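Local coordinates for cytochrome C3 (Desulfovibrio desulfuricans, PDB 1UP9), which probably carries electrons by means of four covalently bound heme c groups, each chain holding all four, at residues A[3-8]-A[20-25]; A[78-83]-A[96-101]. All blocks are in the same frame, centred on the assembly; numbering follows the deposited sequence. Where two conformers were deposited one is given.

Interaction 1: A[3-8]-A[20-25]; sequences AVPDKP and FPHAPH. With HEC (heme c), chain B; SO4 (sulfate ion), chain F.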
loop_
_atom_site.group_PDB
_atom_site.type_symbol
_atom_site.label_atom_id
_atom_site.label_comp_id
_atom_site.label_asym_id
_atom_site.label_seq_id
_atom_site.Cartn_x
_atom_site.Cartn_y
_atom_site.Cartn_z
ATOM N N ALA A 3 8.300 -10.223 12.620
ATOM C CA ALA A 3 7.107 -11.038 12.464
ATOM C C ALA A 3 6.074 -10.354 11.574
ATOM O O ALA A 3 5.806 -9.164 11.817
ATOM C CB ALA A 3 6.403 -11.298 13.787
ATOM N N VAL A 4 5.494 -11.080 10.630
ATOM C CA VAL A 4 4.388 -10.421 9.881
ATOM C C VAL A 4 3.222 -10.195 10.828
ATOM O O VAL A 4 2.871 -11.040 11.644
ATOM C CB VAL A 4 3.972 -11.249 8.657
ATOM C CG1 VAL A 4 3.166 -12.499 9.023
ATOM C CG2 VAL A 4 3.182 -10.446 7.638
ATOM N N PRO A 5 2.589 -9.040 10.756
ATOM C CA PRO A 5 1.372 -8.848 11.573
ATOM C C PRO A 5 0.294 -9.894 11.262
ATOM O O PRO A 5 -0.028 -10.234 10.108
ATOM C CB PRO A 5 0.935 -7.429 11.196
ATOM C CG PRO A 5 2.188 -6.752 10.724
ATOM C CD PRO A 5 2.952 -7.847 9.971
ATOM N N ASP A 6 -0.325 -10.437 12.329
ATOM C CA ASP A 6 -1.339 -11.477 12.122
ATOM C C ASP A 6 -2.759 -10.925 12.309
ATOM O O ASP A 6 -3.692 -11.738 12.370
ATOM C CB ASP A 6 -1.119 -12.691 13.006
ATOM C CG ASP A 6 -1.154 -12.451 14.492
ATOM O OD1 ASP A 6 -1.540 -11.314 14.883
ATOM O OD2 ASP A 6 -0.815 -13.415 15.233
ATOM N N LYS A 7 -2.926 -9.614 12.372
ATOM C CA LYS A 7 -4.191 -8.879 12.402
ATOM C C LYS A 7 -4.099 -7.670 11.469
ATOM O O LYS A 7 -2.951 -7.234 11.195
ATOM C CB LYS A 7 -4.554 -8.391 13.816
ATOM C CG LYS A 7 -4.836 -9.494 14.826
ATOM C CD LYS A 7 -4.506 -9.031 16.229
ATOM C CE LYS A 7 -3.018 -9.080 16.518
ATOM N NZ LYS A 7 -2.613 -10.250 17.339
ATOM N N PRO A 8 -5.195 -7.100 10.978
ATOM C CA PRO A 8 -5.103 -5.866 10.210
ATOM C C PRO A 8 -4.368 -4.786 11.004
ATOM O O PRO A 8 -4.542 -4.696 12.214
ATOM C CB PRO A 8 -6.576 -5.526 9.968
ATOM C CG PRO A 8 -7.264 -6.883 9.979
ATOM C CD PRO A 8 -6.611 -7.574 11.163
ATOM N N PHE A 20 -4.856 -2.417 6.898
ATOM C CA PHE A 20 -4.177 -3.254 5.912
ATOM C C PHE A 20 -4.115 -4.700 6.437
ATOM O O PHE A 20 -3.498 -4.941 7.510
ATOM C CB PHE A 20 -2.762 -2.718 5.602
ATOM C CG PHE A 20 -2.014 -3.722 4.713
ATOM C CD1 PHE A 20 -2.284 -3.841 3.365
ATOM C CD2 PHE A 20 -1.039 -4.541 5.307
ATOM C CE1 PHE A 20 -1.618 -4.770 2.603
ATOM C CE2 PHE A 20 -0.359 -5.472 4.541
ATOM C CZ PHE A 20 -0.649 -5.579 3.189
ATOM N N PRO A 21 -4.695 -5.665 5.744
ATOM C CA PRO A 21 -4.595 -7.067 6.156
ATOM C C PRO A 21 -3.461 -7.810 5.462
ATOM O O PRO A 21 -3.450 -7.870 4.204
ATOM C CB PRO A 21 -5.952 -7.642 5.658
ATOM C CG PRO A 21 -6.289 -6.863 4.430
ATOM C CD PRO A 21 -5.550 -5.547 4.535
ATOM N N HIS A 22 -2.518 -8.361 6.206
ATOM C CA HIS A 22 -1.455 -9.112 5.562
ATOM C C HIS A 22 -1.970 -10.433 5.000
ATOM O O HIS A 22 -1.381 -10.940 4.011
ATOM C CB HIS A 22 -0.272 -9.425 6.499
ATOM C CG HIS A 22 0.646 -8.248 6.603
ATOM N ND1 HIS A 22 0.418 -7.149 7.418
ATOM C CD2 HIS A 22 1.813 -7.963 6.006
ATOM C CE1 HIS A 22 1.412 -6.270 7.311
ATOM N NE2 HIS A 22 2.302 -6.739 6.436
ATOM N N ALA A 23 -3.004 -11.088 5.544
ATOM C CA ALA A 23 -3.329 -12.458 5.171
ATOM C C ALA A 23 -3.632 -12.614 3.687
ATOM O O ALA A 23 -3.110 -13.584 3.105
ATOM C CB ALA A 23 -4.484 -13.024 5.971
ATOM N N PRO A 24 -4.429 -11.791 3.020
ATOM C CA PRO A 24 -4.660 -11.927 1.584
ATOM C C PRO A 24 -3.394 -11.802 0.751
ATOM O O PRO A 24 -3.421 -12.172 -0.438
ATOM C CB PRO A 24 -5.648 -10.780 1.278
ATOM C CG PRO A 24 -6.368 -10.595 2.581
ATOM C CD PRO A 24 -5.264 -10.705 3.614
ATOM N N HIS A 25 -2.352 -11.236 1.379
ATOM C CA HIS A 25 -1.110 -10.966 0.653
ATOM C C HIS A 25 -0.063 -11.996 0.996
ATOM O O HIS A 25 1.126 -11.767 0.722
ATOM C CB HIS A 25 -0.640 -9.538 1.001
ATOM C CG HIS A 25 -1.662 -8.492 0.644
ATOM N ND1 HIS A 25 -2.562 -8.001 1.587
ATOM C CD2 HIS A 25 -1.990 -7.899 -0.509
ATOM C CE1 HIS A 25 -3.361 -7.125 1.022
ATOM N NE2 HIS A 25 -3.042 -7.053 -0.281
HETATM FE FE HEC B . 4.000 -5.827 5.864
HETATM C CHA HEC B . 3.162 -3.502 8.238
HETATM C CHB HEC B . 6.130 -7.262 7.992
HETATM C CHC HEC B . 4.398 -8.427 3.651
HETATM C CHD HEC B . 2.384 -4.017 3.426
HETATM N NA HEC B . 4.494 -5.502 7.776
HETATM C C1A HEC B . 4.117 -4.437 8.602
HETATM C C2A HEC B . 4.863 -4.489 9.844
HETATM C C3A HEC B . 5.664 -5.560 9.773
HETATM C C4A HEC B . 5.469 -6.172 8.476
HETATM C CMA HEC B . 6.623 -6.116 10.846
HETATM C CAA HEC B . 4.748 -3.479 10.982
HETATM C CBA HEC B . 5.726 -2.303 10.753
HETATM C CGA HEC B . 5.247 -1.347 9.672
HETATM O O1A HEC B . 5.886 -1.333 8.585
HETATM O O2A HEC B . 4.238 -0.651 9.975
HETATM N NB HEC B . 5.006 -7.547 5.878
HETATM C C1B HEC B . 5.903 -7.954 6.834
HETATM C C2B HEC B . 6.547 -9.191 6.424
HETATM C C3B HEC B . 6.017 -9.524 5.224
HETATM C C4B HEC B . 5.093 -8.480 4.854
HETATM C CMB HEC B . 7.584 -9.920 7.275
HETATM C CAB HEC B . 6.262 -10.742 4.344
HETATM C CBB HEC B . 6.024 -12.071 5.108
HETATM N NC HEC B . 3.497 -6.139 3.961
HETATM C C1C HEC B . 3.728 -7.296 3.203
HETATM C C2C HEC B . 3.209 -7.129 1.871
HETATM C C3C HEC B . 2.702 -5.915 1.813
HETATM C C4C HEC B . 2.846 -5.283 3.093
HETATM C CMC HEC B . 3.369 -8.227 0.812
HETATM C CAC HEC B . 2.092 -5.186 0.605
HETATM C CBC HEC B . 1.003 -5.983 -0.165
HETATM N ND HEC B . 3.008 -4.093 5.844
HETATM C C1D HEC B . 2.428 -3.511 4.717
HETATM C C2D HEC B . 1.817 -2.258 5.117
HETATM C C3D HEC B . 2.020 -2.098 6.445
HETATM C C4D HEC B . 2.762 -3.250 6.920
HETATM C CMD HEC B . 1.091 -1.338 4.156
HETATM C CAD HEC B . 1.584 -0.914 7.317
HETATM C CBD HEC B . 2.752 0.092 7.449
HETATM C CGD HEC B . 2.362 1.449 7.973
HETATM O O1D HEC B . 2.864 2.421 7.372
HETATM O O2D HEC B . 1.594 1.539 8.910
HETATM S S SO4 F . -4.677 -9.795 8.508
HETATM O O1 SO4 F . -5.124 -10.618 7.226
HETATM O O2 SO4 F . -4.207 -10.816 9.436
HETATM O O3 SO4 F . -3.794 -8.865 8.297
HETATM O O4 SO4 F . -5.888 -9.349 9.135
HETATM O O HOH W 1 -1.988 -6.837 8.701
#
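P8 and P21 bring the two segments closest, their CA atoms 4.3 Å apart; further along, the CA atoms of P5 and H22 stand 6.6 Å from each other. Segment 3-8 is irregular, whereas 20-25 leaves a strand at F20 and includes a short 3-10 turn. No direct hydrogen bond crosses between the backbones. P8 CA makes a CH···O contact with F20 O (3.3 Å), and a water bridges the two segments: it accepts from H22 N and H22 ND1 and lies within hydrogen-bonding reach of K7 O and F20 O.

H22 illustrates how a heme ligand is fixed beyond its metal bond. Its NE2 binds the heme iron, while ND1 donates to the water, which lies in the ring plane, its oxygen 2.7 Å from ND1. P5 CD packs over one face in a CH-pi contact, 3.6 Å from the ring centroid, and F20 CE2 sits over the centre of the opposite face; flanked in this way, the imidazole is limited in its rotation about the iron-NE2 bond. V4 CG2 comes in obliquely, sliding past the ring to within 3.3 Å of H22 CD2; a chi1 of 74° turns this methyl, rather than CG1, toward H22. The F20 ring also meets the heme, with CE2 3.3 Å from the meso carbon CHD. A sulfate, probably from the crystallisation liquor, accepts from A23 N. Nearby, H25 ND1 donates to P21 O (2.8 Å) in its own ring plane, and its NE2 binds the iron of a second heme.

H34 supplies the other ligand of H22's iron. Segment 3-8 runs into strand 9-12, and strand 17-20 runs into the other segment, so the contact lies at the open end of this antiparallel hairpin, where F20 pairs with V9, before helix 30-33.

Interaction 2: A[78-83]-A[96-101]; sequences SCLACH and DLTGCA. With HEC (heme c), chain D.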
loop_
_atom_site.group_PDB
_atom_site.type_symbol
_atom_site.label_atom_id
_atom_site.label_comp_id
_atom_site.label_asym_id
_atom_site.label_seq_id
_atom_site.Cartn_x
_atom_site.Cartn_y
_atom_site.Cartn_z
ATOM N N SER A 78 2.670 -0.023 -6.095
ATOM C CA SER A 78 1.660 0.529 -5.217
ATOM C C SER A 78 0.458 -0.404 -5.081
ATOM O O SER A 78 0.210 -1.337 -5.825
ATOM C CB SER A 78 1.156 1.892 -5.754
ATOM O OG SER A 78 0.320 1.563 -6.872
ATOM N N CYS A 79 -0.342 -0.095 -4.036
ATOM C CA CYS A 79 -1.553 -0.880 -3.787
ATOM C C CYS A 79 -2.443 -0.888 -5.023
ATOM O O CYS A 79 -2.890 -1.961 -5.441
ATOM C CB CYS A 79 -2.396 -0.286 -2.650
ATOM S SG CYS A 79 -1.458 0.190 -1.143
ATOM N N LEU A 80 -2.724 0.307 -5.560
ATOM C CA LEU A 80 -3.694 0.355 -6.665
ATOM C C LEU A 80 -3.099 -0.210 -7.939
ATOM O O LEU A 80 -3.866 -0.728 -8.764
ATOM C CB LEU A 80 -4.193 1.791 -6.897
ATOM C CG LEU A 80 -5.371 2.240 -6.073
ATOM C CD1 LEU A 80 -6.633 1.532 -6.570
ATOM C CD2 LEU A 80 -5.184 1.939 -4.611
ATOM N N ALA A 81 -1.765 -0.147 -8.130
ATOM C CA ALA A 81 -1.185 -0.752 -9.349
ATOM C C ALA A 81 -1.406 -2.235 -9.347
ATOM O O ALA A 81 -1.861 -2.848 -10.309
ATOM C CB ALA A 81 0.296 -0.445 -9.405
ATOM N N CYS A 82 -1.078 -2.893 -8.228
ATOM C CA CYS A 82 -1.282 -4.345 -8.223
ATOM C C CYS A 82 -2.740 -4.685 -8.211
ATOM O O CYS A 82 -3.177 -5.567 -8.957
ATOM C CB CYS A 82 -0.596 -4.986 -6.986
ATOM S SG CYS A 82 -0.858 -6.785 -7.069
ATOM N N HIS A 83 -3.576 -3.987 -7.431
ATOM C CA HIS A 83 -5.003 -4.323 -7.441
ATOM C C HIS A 83 -5.613 -4.142 -8.828
ATOM O O HIS A 83 -6.514 -4.924 -9.156
ATOM C CB HIS A 83 -5.733 -3.456 -6.391
ATOM C CG HIS A 83 -5.488 -3.953 -5.004
ATOM N ND1 HIS A 83 -6.256 -3.416 -3.980
ATOM C CD2 HIS A 83 -4.683 -4.897 -4.462
ATOM C CE1 HIS A 83 -5.903 -4.004 -2.855
ATOM N NE2 HIS A 83 -4.944 -4.908 -3.085
ATOM N N ASP A 96 -14.320 -3.847 -4.505
ATOM C CA ASP A 96 -13.664 -4.202 -3.263
ATOM C C ASP A 96 -12.206 -3.729 -3.205
ATOM O O ASP A 96 -11.716 -3.269 -2.182
ATOM C CB ASP A 96 -13.619 -5.728 -3.073
ATOM C CG ASP A 96 -14.900 -6.323 -2.550
ATOM O OD1 ASP A 96 -15.814 -5.598 -2.117
ATOM O OD2 ASP A 96 -15.060 -7.560 -2.598
ATOM N N LEU A 97 -11.485 -3.881 -4.334
ATOM C CA LEU A 97 -10.045 -3.625 -4.327
ATOM C C LEU A 97 -9.612 -2.295 -4.941
ATOM O O LEU A 97 -8.446 -1.881 -4.786
ATOM C CB LEU A 97 -9.294 -4.739 -5.082
ATOM C CG LEU A 97 -9.429 -6.162 -4.526
ATOM C CD1 LEU A 97 -8.404 -7.055 -5.239
ATOM C CD2 LEU A 97 -9.373 -6.265 -3.042
ATOM N N THR A 98 -10.514 -1.615 -5.659
ATOM C CA THR A 98 -10.082 -0.364 -6.290
ATOM C C THR A 98 -11.078 0.753 -6.045
ATOM O O THR A 98 -10.780 1.895 -6.458
ATOM C CB THR A 98 -9.847 -0.494 -7.812
ATOM O OG1 THR A 98 -11.076 -0.770 -8.532
ATOM C CG2 THR A 98 -8.826 -1.596 -8.113
ATOM N N GLY A 99 -12.244 0.521 -5.433
ATOM C CA GLY A 99 -13.169 1.636 -5.278
ATOM C C GLY A 99 -12.720 2.662 -4.255
ATOM O O GLY A 99 -12.124 2.349 -3.213
ATOM N N CYS A 100 -13.098 3.910 -4.531
ATOM C CA CYS A 100 -12.766 5.001 -3.619
ATOM C C CYS A 100 -13.778 5.074 -2.478
ATOM O O CYS A 100 -13.430 5.715 -1.504
ATOM C CB CYS A 100 -12.719 6.366 -4.359
ATOM S SG CYS A 100 -11.770 6.315 -5.908
ATOM N N ALA A 101 -14.924 4.437 -2.634
ATOM C CA ALA A 101 -15.916 4.345 -1.558
ATOM C C ALA A 101 -16.560 2.955 -1.615
ATOM O O ALA A 101 -16.662 2.358 -2.697
ATOM C CB ALA A 101 -16.983 5.406 -1.634
HETATM FE FE HEC D . -3.981 -5.981 -1.685
HETATM C CHA HEC D . -6.642 -8.068 -1.246
HETATM C CHB HEC D . -5.286 -3.804 0.671
HETATM C CHC HEC D . -1.212 -3.995 -1.927
HETATM C CHD HEC D . -2.709 -8.097 -4.063
HETATM N NA HEC D . -5.623 -5.930 -0.586
HETATM C C1A HEC D . -6.612 -6.891 -0.521
HETATM C C2A HEC D . -7.670 -6.460 0.374
HETATM C C3A HEC D . -7.298 -5.303 0.924
HETATM C C4A HEC D . -6.007 -4.956 0.354
HETATM C CMA HEC D . -8.056 -4.437 1.933
HETATM C CAA HEC D . -9.015 -7.208 0.506
HETATM C CBA HEC D . -9.015 -8.158 1.726
HETATM C CGA HEC D . -10.441 -8.665 1.951
HETATM O O1A HEC D . -10.647 -9.830 1.600
HETATM O O2A HEC D . -11.252 -7.874 2.448
HETATM N NB HEC D . -3.390 -4.301 -0.805
HETATM C C1B HEC D . -4.068 -3.471 0.102
HETATM C C2B HEC D . -3.312 -2.262 0.373
HETATM C C3B HEC D . -2.166 -2.370 -0.331
HETATM C C4B HEC D . -2.230 -3.613 -1.076
HETATM C CMB HEC D . -3.821 -1.132 1.277
HETATM C CAB HEC D . -0.983 -1.435 -0.472
HETATM C CBB HEC D . -0.351 -1.105 0.925
HETATM N NC HEC D . -2.336 -6.015 -2.790
HETATM C C1C HEC D . -1.304 -5.108 -2.764
HETATM C C2C HEC D . -0.288 -5.460 -3.739
HETATM C C3C HEC D . -0.708 -6.590 -4.371
HETATM C C4C HEC D . -1.985 -6.949 -3.746
HETATM C CMC HEC D . 0.964 -4.594 -3.965
HETATM C CAC HEC D . -0.105 -7.393 -5.518
HETATM C CBC HEC D . 1.410 -7.384 -5.640
HETATM N ND HEC D . -4.574 -7.680 -2.523
HETATM C C1D HEC D . -3.892 -8.457 -3.451
HETATM C C2D HEC D . -4.584 -9.690 -3.689
HETATM C C3D HEC D . -5.670 -9.679 -2.902
HETATM C C4D HEC D . -5.686 -8.455 -2.157
HETATM C CMD HEC D . -4.071 -10.798 -4.623
HETATM C CAD HEC D . -6.666 -10.830 -2.767
HETATM C CBD HEC D . -7.647 -10.793 -3.961
HETATM C CGD HEC D . -8.432 -12.100 -4.017
HETATM O O1D HEC D . -9.169 -12.318 -3.041
HETATM O O2D HEC D . -8.261 -12.837 -5.012
#
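H83 ND1 donates to L97 O across the two segments, a bond of 2.8 Å and 157° at the hydrogen. It meets the oxygen on a lone pair in the carbonyl plane and lies close to the imidazole plane, which fixes the rotation of a ring whose NE2 binds the heme iron. The bond probably strengthens the imidazole as a donor to the metal.

Covalent links come from the same turn of helix: C79 SG and C82 SG join the heme vinyl-derived carbons CAB and CAC. Together with H83 they form the CXXCH motif of c-type cytochromes. S78 caps the helix, its OG accepting from A81 N.

The remaining contacts are nonpolar. L97 crosses H83 at about a right angle, with CD1 4.2 Å above the centre of one ring face and CD2 3.7 Å from the heme carbon CAA. T98 CG2 lies 4.0 Å from H83 CB, and L80 CD1 reaches T98 CA at 3.9 Å, while T98 OG1 turns to K94 O.

In the fold, this buried contact packs helix 94-98 against the first turn of helix 79-89, whose later residues V86 and V87 also touch L97.

Interactions 1 and 2 follow each other in series along the sequence, with centres about 17 Å apart; the first lies at the end of the hairpin of strands 9-12 and 17-20, the second where helix 79-89 meets helix 94-98. They share no secondary-structure element, yet they touch at a heme: H25 NE2 and H83 NE2 are 4.0 Å apart and ligate the same iron from opposite sides. This pair exemplifies how one cofactor can tie distant parts of a small chain together. H22, three residues before H25, serves another heme, and C100 in 96-101 is bonded to yet another, consistent with the compact clustering of hemes expected of a multiheme electron carrier.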